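Local structure of iron transport multicopper oxidase FET3 (1ZPU) at residues Asp149-Phe154 / His468-Leu473; Met227-Val232 / Thr389-Phe394; Asn50-Thr55 / Asp109-Asp114. The protein oxidises iron(II) to iron(III) with four copper ions, reducing oxygen to water, so that the yeast cell can import iron through its ferric permease, and also oxidises copper(I). All blocks are in the same frame, centred on the assembly; numbering follows the deposited sequence.

Interaction 1 (Asp149-Phe154 / His468-Leu473); sequences DLTKSF and HLLQGL. With CU1 (copper (I) ion), chain B.
Phe154 and Gln471 make the main contact between helix 147-154 of the second cupredoxin domain and the end of helix 466-470 in the third. The amide comes to the rim of the ring: OE1 of Gln471 lies 3.3 Å from CZ of Phe154, near the ring plane, while CG of Gln471 sits 3.8 Å from CE2 of the same ring. Ring and amide planes stand 84° apart. Phe154 carries its CG trans to the backbone N (chi1 174°), which sends the ring across to Gln471. Trp467 also meets this ring edge-to-face. A looser contact joins CD1 of Leu470 to OG1 of Thr151 at 4.3 Å, the hydroxyl being bonded to the carbonyl of Val147.

The NE2 of Gln471 is held by the carbonyl of Asn332, and after it Gly472 ends the helix in a Schellman motif.

His468 gives ND1 to the type 1 copper at 2.1 Å, and Glu164 takes its NE2. Replacing Gln471 by an alanine would probably leave the carbonyl of Asn332 without its donor and the Phe154 edge without the amide that meets it. Thus an amide meets an aromatic rim and a methyl a hydroxyl, with no hydrogen bond across; amide nitrogen and hydroxyl find partners outside.

Interaction 2 (Met227-Val232 / Thr389-Phe394); sequences MLYITV and TGTHPF. With CU1 (copper (I) ion), chain B.
Next to the type 1 copper site, where the second and third cupredoxin domains meet, Pro393 packs against Thr231 and Val232. The proline directly follows His392, whose ND1 binds the copper at 2.1 Å together with Cys463 and His468; ring and imidazole leave the strand on different sides, the proline toward the other domain. CB of Pro393 lies 3.6 Å from CB of Thr231, the two side chains sliding past each other in opposite directions, and CG of Pro393 touches CG2 of Val232 at 3.9 Å. The hydroxyl of Thr231 is turned forward to the carbonyl O of the next residue, Val232, with OG1 3.0 Å from that O and above the carbonyl plane.

Further along, Tyr229 and Thr391 approach head-on, with OH of the tyrosine 4.0 Å from CG2 of the threonine. The methyl is trans to the backbone N (chi1 of Thr391 -67° for its OG1), which brings it before the phenol, whose oxygen is already bonded to Asp257 and Ser200.

Strand 228-230 is the outermost strand of its sheet, beside 201-205, whereas 392-396 runs between 457-463 and 438-441. Tyr440 of the last strand fills in beside Tyr229, Thr231 and Thr391.

Interaction 3 (Asn50-Thr55 / Asp109-Asp114); sequences NGMNNT and DGQYED
Gln111 reaches from one loop of the first cupredoxin domain to Met52 and Thr55 in another, and its amide end makes all the close contacts between them. The methionine methyl comes at the amide from the opposite direction, with CE of Met52 4.4 Å from CD of Gln111. The threonine instead slides alongside, its methyl CG2 4.8 Å from that same CD. Gln111 has CG trans to its backbone N (chi1 -152°) and then bends at chi2, which carries the amide out to both methyls. No hydrogen bond links the two loops directly; they meet through apolar methyls laid against a polar group.

Hydrogen bonds inside each loop fix their shapes. OD1 of Asn50 accepts the backbone N of Met52 at 3.0 Å, closing an Asx turn. The other arm of that amide spans the loop: ND2 of Asn50 gives a fairly straight bond of 2.9 Å to O of Thr55 (163° at the hydrogen), and this carbonyl oxygen lies close to the plane of the amide. The same nitrogen also reaches the carbonyl of Ile83, so both ends of the buried asparagine are in use. In 109-114 the backbone N of Asp114 bonds to O of Gln111 at 2.8 Å, tightening the chain round its short 3-10 turn.

Asp114 forms a salt bridge with Arg22 through OD1, while its OD2 takes the backbone N of Val147.

The loop at 50-55 passes from strand 43-49 in one sheet to 60-62 in the other, while that at 109-114 links 100-105 and 117-123, neighbours in the second sheet. Ile25 of strand 22-27 lies against Met52, Gln111 and Asp114 alike. Tyr112 packs on His105, a type 3 copper ligand, and on Glu466 of helix 466-470.

Overall arrangement
Interactions 1 and 2 share the type 1 copper: His468 ND1 and His392 ND1 lie 3.2 Å apart as fellow ligands, although the centres of the two contacts are about 19 Å apart. Leu473 CD1 adds a contact of 3.6 Å to Phe394 CE2. Interaction 3, within the first domain, touches interaction 1 where Leu470 CD2 meets Asp109 OD1 at 4.0 Å, and Val147 is a partner to both. It does not touch interaction 2, the nearest atoms being about 5 Å apart. The side chain of Val232 comes within about 4 Å of that of His464 and Gln111 within about 8 Å of His105, so interaction 2 borders a type 3 ligand directly and interaction 3 lies a shell further out.

Interaction 1 (Asp149-Phe154 / His468-Leu473)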
ATOM      1  N   ASP A 149      14.387 -12.254   9.723  1.00 69.96           N
ATOM      2  CA  ASP A 149      15.618 -12.932   9.308  1.00 70.12           C
ATOM      3  C   ASP A 149      16.224 -12.418   7.997  1.00 69.85           C
ATOM      4  O   ASP A 149      17.450 -12.236   7.897  1.00 69.88           O
ATOM      5  CB  ASP A 149      15.390 -14.436   9.282  1.00 70.45           C
ATOM      6  CG  ASP A 149      15.232 -15.005  10.676  1.00 72.11           C
ATOM      7  OD1 ASP A 149      15.858 -14.445  11.608  1.00 74.40           O
ATOM      8  OD2 ASP A 149      14.491 -15.997  10.855  1.00 74.29           O
ATOM      9  N   LEU A 150      15.365 -12.157   7.013  1.00 69.32           N
ATOM     10  CA  LEU A 150      15.810 -11.609   5.742  1.00 69.10           C
ATOM     11  C   LEU A 150      16.422 -10.222   5.907  1.00 69.26           C
ATOM     12  O   LEU A 150      17.436  -9.914   5.277  1.00 69.42           O
ATOM     13  CB  LEU A 150      14.676 -11.591   4.712  1.00 69.02           C
ATOM     14  CG  LEU A 150      14.082 -12.959   4.353  1.00 68.29           C
ATOM     15  CD1 LEU A 150      12.867 -12.821   3.498  1.00 65.53           C
ATOM     16  CD2 LEU A 150      15.124 -13.857   3.698  1.00 67.10           C
ATOM     17  N   THR A 151      15.818  -9.408   6.768  1.00 69.24           N
ATOM     18  CA  THR A 151      16.280  -8.051   7.046  1.00 69.47           C
ATOM     19  C   THR A 151      17.749  -8.002   7.471  1.00 69.53           C
ATOM     20  O   THR A 151      18.455  -7.045   7.161  1.00 69.56           O
ATOM     21  CB  THR A 151      15.430  -7.426   8.163  1.00 69.58           C
ATOM     22  OG1 THR A 151      14.056  -7.432   7.765  1.00 70.26           O
ATOM     23  CG2 THR A 151      15.865  -5.988   8.470  1.00 69.94           C
ATOM     24  N   LYS A 152      18.198  -9.036   8.176  1.00 69.51           N
ATOM     25  CA  LYS A 152      19.561  -9.093   8.688  1.00 69.79           C
ATOM     26  C   LYS A 152      20.574  -9.069   7.563  1.00 69.69           C
ATOM     27  O   LYS A 152      21.623  -8.427   7.677  1.00 69.73           O
ATOM     28  CB  LYS A 152      19.776 -10.351   9.525  1.00 69.93           C
ATOM     29  CG  LYS A 152      19.081 -10.342  10.853  1.00 70.75           C
ATOM     30  CD  LYS A 152      19.040 -11.744  11.407  1.00 72.98           C
ATOM     31  CE  LYS A 152      18.084 -11.847  12.582  1.00 74.39           C
ATOM     32  NZ  LYS A 152      18.423 -13.074  13.371  1.00 75.68           N
ATOM     33  N   SER A 153      20.262  -9.780   6.486  1.00 69.68           N
ATOM     34  CA  SER A 153      21.143  -9.796   5.323  1.00 69.85           C
ATOM     35  C   SER A 153      20.694  -8.828   4.223  1.00 69.76           C
ATOM     36  O   SER A 153      21.448  -8.585   3.288  1.00 70.25           O
ATOM     37  CB  SER A 153      21.346 -11.210   4.772  1.00 69.75           C
ATOM     38  OG  SER A 153      20.104 -11.852   4.566  1.00 70.66           O
ATOM     39  N   PHE A 154      19.492  -8.264   4.333  1.00 69.37           N
ATOM     40  CA  PHE A 154      19.056  -7.244   3.377  1.00 69.12           C
ATOM     41  C   PHE A 154      19.689  -5.887   3.652  1.00 69.24           C
ATOM     42  O   PHE A 154      20.223  -5.247   2.751  1.00 69.23           O
ATOM     43  CB  PHE A 154      17.541  -7.080   3.369  1.00 68.71           C
ATOM     44  CG  PHE A 154      17.069  -5.949   2.515  1.00 67.65           C
ATOM     45  CD1 PHE A 154      17.451  -5.866   1.170  1.00 67.09           C
ATOM     46  CD2 PHE A 154      16.227  -4.972   3.041  1.00 66.80           C
ATOM     47  CE1 PHE A 154      17.012  -4.817   0.360  1.00 67.35           C
ATOM     48  CE2 PHE A 154      15.767  -3.919   2.248  1.00 66.66           C
ATOM     49  CZ  PHE A 154      16.161  -3.835   0.902  1.00 67.99           C
ATOM     50  N   HIS A 468      11.719  -1.426   0.387  1.00 68.63           N
ATOM     51  CA  HIS A 468      12.089  -0.057   0.110  1.00 68.51           C
ATOM     52  C   HIS A 468      11.647   0.896   1.228  1.00 68.80           C
ATOM     53  O   HIS A 468      12.325   1.900   1.521  1.00 68.56           O
ATOM     54  CB  HIS A 468      11.567   0.375  -1.260  1.00 68.11           C
ATOM     55  CG  HIS A 468      12.102  -0.448  -2.395  1.00 67.94           C
ATOM     56  ND1 HIS A 468      11.585  -0.381  -3.674  1.00 67.23           N
ATOM     57  CD2 HIS A 468      13.093  -1.369  -2.442  1.00 66.08           C
ATOM     58  CE1 HIS A 468      12.239  -1.216  -4.456  1.00 65.90           C
ATOM     59  NE2 HIS A 468      13.155  -1.830  -3.733  1.00 64.83           N
ATOM     60  N   LEU A 469      10.514   0.576   1.853  1.00 68.96           N
ATOM     61  CA  LEU A 469      10.061   1.311   3.020  1.00 68.97           C
ATOM     62  C   LEU A 469      11.037   1.105   4.183  1.00 69.11           C
ATOM     63  O   LEU A 469      11.321   2.037   4.931  1.00 69.28           O
ATOM     64  CB  LEU A 469       8.660   0.875   3.398  1.00 68.90           C
ATOM     65  CG  LEU A 469       7.964   1.600   4.549  1.00 68.97           C
ATOM     66  CD1 LEU A 469       7.780   3.113   4.283  1.00 67.67           C
ATOM     67  CD2 LEU A 469       6.633   0.893   4.832  1.00 67.92           C
ATOM     68  N   LEU A 470      11.564  -0.112   4.314  1.00 69.32           N
ATOM     69  CA  LEU A 470      12.624  -0.404   5.286  1.00 69.54           C
ATOM     70  C   LEU A 470      13.885   0.378   4.996  1.00 69.41           C
ATOM     71  O   LEU A 470      14.595   0.776   5.931  1.00 69.57           O
ATOM     72  CB  LEU A 470      12.951  -1.896   5.331  1.00 69.77           C
ATOM     73  CG  LEU A 470      12.062  -2.684   6.285  1.00 71.14           C
ATOM     74  CD1 LEU A 470      12.013  -4.154   5.890  1.00 72.41           C
ATOM     75  CD2 LEU A 470      12.531  -2.510   7.734  1.00 72.82           C
ATOM     76  N   GLN A 471      14.155   0.599   3.708  1.00 69.23           N
ATOM     77  CA  GLN A 471      15.275   1.421   3.266  1.00 69.05           C
ATOM     78  C   GLN A 471      15.010   2.918   3.454  1.00 68.94           C
ATOM     79  O   GLN A 471      15.875   3.743   3.172  1.00 69.08           O
ATOM     80  CB  GLN A 471      15.583   1.117   1.813  1.00 69.03           C
ATOM     81  CG  GLN A 471      16.300  -0.188   1.577  1.00 69.37           C
ATOM     82  CD  GLN A 471      16.613  -0.381   0.110  1.00 70.84           C
ATOM     83  OE1 GLN A 471      15.790  -0.910  -0.650  1.00 72.93           O
ATOM     84  NE2 GLN A 471      17.798   0.068  -0.312  1.00 70.48           N
ATOM     85  N   GLY A 472      13.806   3.257   3.915  1.00 69.00           N
ATOM     86  CA  GLY A 472      13.408   4.643   4.193  1.00 68.91           C
ATOM     87  C   GLY A 472      12.823   5.491   3.063  1.00 69.12           C
ATOM     88  O   GLY A 472      12.945   6.714   3.101  1.00 69.20           O
ATOM     89  N   LEU A 473      12.167   4.865   2.076  1.00 69.09           N
ATOM     90  CA  LEU A 473      11.596   5.590   0.941  1.00 68.97           C
ATOM     91  C   LEU A 473      10.240   6.140   1.320  1.00 69.14           C
ATOM     92  O   LEU A 473       9.215   5.635   0.860  1.00 69.32           O
ATOM     93  CB  LEU A 473      11.418   4.675  -0.269  1.00 68.77           C
ATOM     94  CG  LEU A 473      11.908   5.172  -1.637  1.00 69.43           C
ATOM     95  CD1 LEU A 473      11.284   4.390  -2.785  1.00 68.83           C
ATOM     96  CD2 LEU A 473      11.748   6.678  -1.856  1.00 69.43           C
TER
HETATM   97 CU   CU1 B1001      10.184   1.043  -4.266  1.00 82.54          CU

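Interaction 2 (Met227-Val232 / Thr389-Phe394)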
ATOM      1  N   MET A 227      -5.758  -8.657 -19.769  1.00 69.16           N
ATOM      2  CA  MET A 227      -4.681  -8.759 -18.786  1.00 69.18           C
ATOM      3  C   MET A 227      -4.537  -7.525 -17.872  1.00 69.13           C
ATOM      4  O   MET A 227      -4.678  -6.379 -18.317  1.00 69.29           O
ATOM      5  CB  MET A 227      -3.363  -9.049 -19.509  1.00 68.60           C
ATOM      6  CG  MET A 227      -2.251  -9.499 -18.583  1.00 69.55           C
ATOM      7  SD  MET A 227      -0.707  -9.891 -19.415  1.00 70.30           S
ATOM      8  CE  MET A 227      -1.223 -11.201 -20.509  1.00 68.42           C
ATOM      9  N   LEU A 228      -4.251  -7.758 -16.595  1.00 69.08           N
ATOM     10  CA  LEU A 228      -3.962  -6.646 -15.671  1.00 68.99           C
ATOM     11  C   LEU A 228      -2.536  -6.689 -15.175  1.00 68.86           C
ATOM     12  O   LEU A 228      -1.979  -7.760 -15.002  1.00 69.16           O
ATOM     13  CB  LEU A 228      -4.892  -6.659 -14.462  1.00 68.76           C
ATOM     14  CG  LEU A 228      -6.401  -6.593 -14.675  1.00 69.15           C
ATOM     15  CD1 LEU A 228      -7.126  -6.900 -13.377  1.00 69.96           C
ATOM     16  CD2 LEU A 228      -6.827  -5.237 -15.232  1.00 69.84           C
ATOM     17  N   TYR A 229      -1.949  -5.517 -14.958  1.00 68.80           N
ATOM     18  CA  TYR A 229      -0.705  -5.402 -14.206  1.00 68.72           C
ATOM     19  C   TYR A 229      -1.059  -4.788 -12.841  1.00 68.90           C
ATOM     20  O   TYR A 229      -1.444  -3.630 -12.763  1.00 69.59           O
ATOM     21  CB  TYR A 229       0.307  -4.541 -14.969  1.00 68.18           C
ATOM     22  CG  TYR A 229       1.664  -4.385 -14.301  1.00 68.68           C
ATOM     23  CD1 TYR A 229       2.676  -5.337 -14.474  1.00 68.71           C
ATOM     24  CD2 TYR A 229       1.933  -3.285 -13.491  1.00 69.09           C
ATOM     25  CE1 TYR A 229       3.915  -5.199 -13.847  1.00 67.04           C
ATOM     26  CE2 TYR A 229       3.161  -3.136 -12.864  1.00 68.47           C
ATOM     27  CZ  TYR A 229       4.149  -4.086 -13.048  1.00 67.62           C
ATOM     28  OH  TYR A 229       5.359  -3.894 -12.410  1.00 66.96           O
ATOM     29  N   ILE A 230      -0.960  -5.569 -11.776  1.00 68.71           N
ATOM     30  CA  ILE A 230      -1.338  -5.113 -10.437  1.00 68.83           C
ATOM     31  C   ILE A 230      -0.106  -5.040  -9.542  1.00 69.14           C
ATOM     32  O   ILE A 230       0.523  -6.083  -9.269  1.00 69.42           O
ATOM     33  CB  ILE A 230      -2.335  -6.090  -9.762  1.00 68.49           C
ATOM     34  CG1 ILE A 230      -3.404  -6.523 -10.773  1.00 69.86           C
ATOM     35  CG2 ILE A 230      -2.949  -5.473  -8.541  1.00 66.34           C
ATOM     36  CD1 ILE A 230      -4.480  -7.410 -10.190  1.00 69.37           C
ATOM     37  N   THR A 231       0.239  -3.829  -9.089  1.00 68.86           N
ATOM     38  CA  THR A 231       1.348  -3.648  -8.149  1.00 68.86           C
ATOM     39  C   THR A 231       0.851  -4.007  -6.766  1.00 68.92           C
ATOM     40  O   THR A 231      -0.344  -4.174  -6.561  1.00 68.87           O
ATOM     41  CB  THR A 231       1.889  -2.178  -8.098  1.00 69.29           C
ATOM     42  OG1 THR A 231       1.063  -1.367  -7.243  1.00 69.00           O
ATOM     43  CG2 THR A 231       1.997  -1.541  -9.485  1.00 68.15           C
ATOM     44  N   VAL A 232       1.756  -4.106  -5.796  1.00 69.19           N
ATOM     45  CA  VAL A 232       1.312  -4.409  -4.433  1.00 68.71           C
ATOM     46  C   VAL A 232       0.457  -3.257  -3.954  1.00 68.80           C
ATOM     47  O   VAL A 232       0.690  -2.116  -4.347  1.00 68.78           O
ATOM     48  CB  VAL A 232       2.457  -4.672  -3.470  1.00 68.16           C
ATOM     49  CG1 VAL A 232       3.243  -5.857  -3.937  1.00 68.11           C
ATOM     50  CG2 VAL A 232       3.341  -3.469  -3.330  1.00 67.99           C
ATOM     51  N   THR A 389      16.565   2.322 -11.492  1.00 69.41           N
ATOM     52  CA  THR A 389      16.162   1.570 -12.691  1.00 69.17           C
ATOM     53  C   THR A 389      15.015   0.600 -12.452  1.00 69.10           C
ATOM     54  O   THR A 389      14.735  -0.228 -13.306  1.00 69.30           O
ATOM     55  CB  THR A 389      17.326   0.832 -13.395  1.00 68.97           C
ATOM     56  OG1 THR A 389      17.710  -0.297 -12.615  1.00 69.54           O
ATOM     57  CG2 THR A 389      18.516   1.728 -13.593  1.00 68.55           C
ATOM     58  N   GLY A 390      14.346   0.698 -11.308  1.00 69.21           N
ATOM     59  CA  GLY A 390      13.232  -0.209 -10.997  1.00 69.12           C
ATOM     60  C   GLY A 390      11.850   0.435 -11.035  1.00 69.33           C
ATOM     61  O   GLY A 390      11.725   1.652 -11.160  1.00 69.39           O
ATOM     62  N   THR A 391      10.813  -0.393 -10.924  1.00 69.47           N
ATOM     63  CA  THR A 391       9.436   0.072 -10.790  1.00 69.59           C
ATOM     64  C   THR A 391       9.094   0.198  -9.318  1.00 69.56           C
ATOM     65  O   THR A 391       9.446  -0.676  -8.538  1.00 70.14           O
ATOM     66  CB  THR A 391       8.454  -0.929 -11.383  1.00 69.49           C
ATOM     67  OG1 THR A 391       8.640  -0.996 -12.800  1.00 70.83           O
ATOM     68  CG2 THR A 391       7.028  -0.490 -11.103  1.00 70.36           C
ATOM     69  N   HIS A 392       8.406   1.270  -8.933  1.00 69.37           N
ATOM     70  CA  HIS A 392       7.965   1.434  -7.556  1.00 68.96           C
ATOM     71  C   HIS A 392       6.511   1.854  -7.522  1.00 69.28           C
ATOM     72  O   HIS A 392       6.104   2.790  -8.231  1.00 69.24           O
ATOM     73  CB  HIS A 392       8.770   2.502  -6.849  1.00 68.70           C
ATOM     74  CG  HIS A 392      10.243   2.340  -6.990  1.00 69.25           C
ATOM     75  ND1 HIS A 392      11.031   1.822  -5.988  1.00 70.13           N
ATOM     76  CD2 HIS A 392      11.076   2.629  -8.014  1.00 69.83           C
ATOM     77  CE1 HIS A 392      12.288   1.801  -6.388  1.00 70.74           C
ATOM     78  NE2 HIS A 392      12.343   2.289  -7.613  1.00 70.43           N
ATOM     79  N   PRO A 393       5.713   1.178  -6.691  1.00 69.17           N
ATOM     80  CA  PRO A 393       4.355   1.617  -6.469  1.00 69.03           C
ATOM     81  C   PRO A 393       4.282   2.541  -5.237  1.00 69.00           C
ATOM     82  O   PRO A 393       4.422   2.092  -4.108  1.00 69.28           O
ATOM     83  CB  PRO A 393       3.621   0.305  -6.234  1.00 68.76           C
ATOM     84  CG  PRO A 393       4.667  -0.625  -5.678  1.00 69.23           C
ATOM     85  CD  PRO A 393       6.022  -0.030  -5.916  1.00 69.35           C
ATOM     86  N   PHE A 394       4.093   3.827  -5.462  1.00 68.77           N
ATOM     87  CA  PHE A 394       3.968   4.758  -4.365  1.00 68.56           C
ATOM     88  C   PHE A 394       2.527   4.911  -3.963  1.00 68.74           C
ATOM     89  O   PHE A 394       1.628   4.905  -4.805  1.00 68.69           O
ATOM     90  CB  PHE A 394       4.590   6.110  -4.704  1.00 68.42           C
ATOM     91  CG  PHE A 394       6.079   6.062  -4.805  1.00 68.18           C
ATOM     92  CD1 PHE A 394       6.698   5.850  -6.027  1.00 67.17           C
ATOM     93  CD2 PHE A 394       6.867   6.178  -3.665  1.00 68.01           C
ATOM     94  CE1 PHE A 394       8.081   5.773  -6.114  1.00 66.62           C
ATOM     95  CE2 PHE A 394       8.260   6.108  -3.758  1.00 67.49           C
ATOM     96  CZ  PHE A 394       8.859   5.913  -4.990  1.00 66.61           C
TER
HETATM   97 CU   CU1 B1001      10.184   1.043  -4.266  1.00 82.54          CU

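Interaction 3 (Asn50-Thr55 / Asp109-Asp114)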
ATOM      1  N   ASN A  50      -1.260  -6.982  20.952  1.00 68.80           N
ATOM      2  CA  ASN A  50       0.035  -7.542  20.620  1.00 68.87           C
ATOM      3  C   ASN A  50       0.364  -8.728  21.523  1.00 68.98           C
ATOM      4  O   ASN A  50       0.726  -8.553  22.685  1.00 68.97           O
ATOM      5  CB  ASN A  50       1.122  -6.469  20.750  1.00 68.86           C
ATOM      6  CG  ASN A  50       2.450  -6.920  20.190  1.00 68.85           C
ATOM      7  OD1 ASN A  50       2.614  -8.080  19.820  1.00 69.44           O
ATOM      8  ND2 ASN A  50       3.403  -6.003  20.110  1.00 68.12           N
ATOM      9  N   GLY A  51       0.229  -9.934  20.979  1.00 69.04           N
ATOM     10  CA  GLY A  51       0.545 -11.152  21.720  1.00 68.99           C
ATOM     11  C   GLY A  51       1.858 -11.770  21.286  1.00 69.13           C
ATOM     12  O   GLY A  51       2.169 -12.902  21.658  1.00 68.90           O
ATOM     13  N   MET A  52       2.618 -11.028  20.482  1.00 69.45           N
ATOM     14  CA  MET A  52       3.939 -11.465  20.025  1.00 70.25           C
ATOM     15  C   MET A  52       4.974 -11.121  21.079  1.00 69.78           C
ATOM     16  O   MET A  52       4.844 -10.109  21.767  1.00 69.76           O
ATOM     17  CB  MET A  52       4.303 -10.820  18.690  1.00 69.76           C
ATOM     18  CG  MET A  52       3.706 -11.506  17.517  1.00 70.46           C
ATOM     19  SD  MET A  52       3.555 -10.415  16.071  1.00 73.61           S
ATOM     20  CE  MET A  52       3.078  -8.864  16.856  1.00 72.36           C
ATOM     21  N   ASN A  53       6.001 -11.954  21.194  1.00 69.87           N
ATOM     22  CA  ASN A  53       6.886 -11.905  22.364  1.00 70.32           C
ATOM     23  C   ASN A  53       7.905 -10.763  22.396  1.00 70.19           C
ATOM     24  O   ASN A  53       8.394 -10.382  23.457  1.00 69.94           O
ATOM     25  CB  ASN A  53       7.639 -13.230  22.496  1.00 70.76           C
ATOM     26  CG  ASN A  53       7.973 -13.556  23.924  1.00 71.41           C
ATOM     27  OD1 ASN A  53       7.075 -13.717  24.754  1.00 72.72           O
ATOM     28  ND2 ASN A  53       9.267 -13.657  24.230  1.00 72.79           N
ATOM     29  N   ASN A  54       8.210 -10.214  21.227  1.00 70.44           N
ATOM     30  CA  ASN A  54       9.427  -9.427  21.066  1.00 70.70           C
ATOM     31  C   ASN A  54       9.325  -8.313  20.007  1.00 70.36           C
ATOM     32  O   ASN A  54      10.200  -7.456  19.939  1.00 70.38           O
ATOM     33  CB  ASN A  54      10.559 -10.393  20.705  1.00 71.37           C
ATOM     34  CG  ASN A  54      10.243 -11.213  19.417  1.00 73.44           C
ATOM     35  OD1 ASN A  54       9.059 -11.387  19.009  1.00 72.87           O
ATOM     36  ND2 ASN A  54      11.308 -11.711  18.773  1.00 74.84           N
ATOM     37  N   THR A  55       8.273  -8.324  19.189  1.00 69.94           N
ATOM     38  CA  THR A  55       8.065  -7.269  18.200  1.00 69.89           C
ATOM     39  C   THR A  55       7.026  -6.249  18.671  1.00 69.63           C
ATOM     40  O   THR A  55       6.201  -6.550  19.538  1.00 69.54           O
ATOM     41  CB  THR A  55       7.561  -7.856  16.874  1.00 70.02           C
ATOM     42  OG1 THR A  55       7.755  -9.276  16.870  1.00 70.73           O
ATOM     43  CG2 THR A  55       8.285  -7.216  15.690  1.00 70.41           C
ATOM     44  N   ASP A 109       7.419  -3.501  10.785  1.00 71.28           N
ATOM     45  CA  ASP A 109       8.629  -3.725   9.965  1.00 71.57           C
ATOM     46  C   ASP A 109       8.270  -4.403   8.629  1.00 71.41           C
ATOM     47  O   ASP A 109       7.887  -3.732   7.662  1.00 71.50           O
ATOM     48  CB  ASP A 109       9.664  -4.539  10.761  1.00 72.38           C
ATOM     49  CG  ASP A 109      10.398  -3.691  11.875  1.00 75.51           C
ATOM     50  OD1 ASP A 109      11.355  -2.935  11.520  1.00 77.94           O
ATOM     51  OD2 ASP A 109      10.058  -3.821  13.099  1.00 76.15           O
ATOM     52  N   GLY A 110       8.366  -5.728   8.568  1.00 71.15           N
ATOM     53  CA  GLY A 110       7.942  -6.446   7.373  1.00 70.67           C
ATOM     54  C   GLY A 110       6.742  -7.282   7.727  1.00 70.78           C
ATOM     55  O   GLY A 110       6.200  -8.025   6.891  1.00 71.36           O
ATOM     56  N   GLN A 111       6.349  -7.157   8.989  1.00 70.41           N
ATOM     57  CA  GLN A 111       5.209  -7.836   9.568  1.00 69.98           C
ATOM     58  C   GLN A 111       4.129  -8.306   8.560  1.00 69.68           C
ATOM     59  O   GLN A 111       3.826  -9.490   8.515  1.00 70.06           O
ATOM     60  CB  GLN A 111       4.633  -6.922  10.644  1.00 70.25           C
ATOM     61  CG  GLN A 111       3.925  -7.601  11.763  1.00 70.40           C
ATOM     62  CD  GLN A 111       4.299  -6.997  13.106  1.00 70.28           C
ATOM     63  OE1 GLN A 111       3.502  -6.304  13.741  1.00 70.21           O
ATOM     64  NE2 GLN A 111       5.530  -7.248  13.536  1.00 70.13           N
ATOM     65  N   TYR A 112       3.553  -7.438   7.734  1.00 69.20           N
ATOM     66  CA  TYR A 112       2.442  -7.947   6.897  1.00 69.21           C
ATOM     67  C   TYR A 112       2.795  -9.053   5.887  1.00 69.50           C
ATOM     68  O   TYR A 112       1.959  -9.910   5.610  1.00 69.79           O
ATOM     69  CB  TYR A 112       1.532  -6.867   6.293  1.00 68.93           C
ATOM     70  CG  TYR A 112       1.896  -6.286   4.943  1.00 68.82           C
ATOM     71  CD1 TYR A 112       1.588  -6.948   3.745  1.00 68.43           C
ATOM     72  CD2 TYR A 112       2.483  -5.028   4.860  1.00 68.74           C
ATOM     73  CE1 TYR A 112       1.899  -6.374   2.506  1.00 67.46           C
ATOM     74  CE2 TYR A 112       2.794  -4.452   3.653  1.00 68.42           C
ATOM     75  CZ  TYR A 112       2.503  -5.113   2.482  1.00 69.10           C
ATOM     76  OH  TYR A 112       2.851  -4.477   1.308  1.00 70.28           O
ATOM     77  N   GLU A 113       4.014  -9.053   5.349  1.00 69.75           N
ATOM     78  CA  GLU A 113       4.475 -10.203   4.560  1.00 70.06           C
ATOM     79  C   GLU A 113       4.387 -11.504   5.329  1.00 69.75           C
ATOM     80  O   GLU A 113       4.178 -12.541   4.741  1.00 70.01           O
ATOM     81  CB  GLU A 113       5.905 -10.040   4.037  1.00 70.46           C
ATOM     82  CG  GLU A 113       5.974  -9.416   2.637  1.00 74.05           C
ATOM     83  CD  GLU A 113       5.768 -10.400   1.486  1.00 77.28           C
ATOM     84  OE1 GLU A 113       4.842 -11.250   1.485  1.00 78.34           O
ATOM     85  OE2 GLU A 113       6.553 -10.301   0.536  1.00 80.90           O
ATOM     86  N   ASP A 114       4.544 -11.451   6.641  1.00 69.69           N
ATOM     87  CA  ASP A 114       4.488 -12.655   7.442  1.00 69.70           C
ATOM     88  C   ASP A 114       3.059 -13.025   7.838  1.00 69.64           C
ATOM     89  O   ASP A 114       2.853 -13.828   8.756  1.00 69.84           O
ATOM     90  CB  ASP A 114       5.423 -12.539   8.654  1.00 70.00           C
ATOM     91  CG  ASP A 114       6.917 -12.611   8.263  1.00 71.40           C
ATOM     92  OD1 ASP A 114       7.242 -13.085   7.142  1.00 72.79           O
ATOM     93  OD2 ASP A 114       7.774 -12.201   9.081  1.00 72.78           O
TER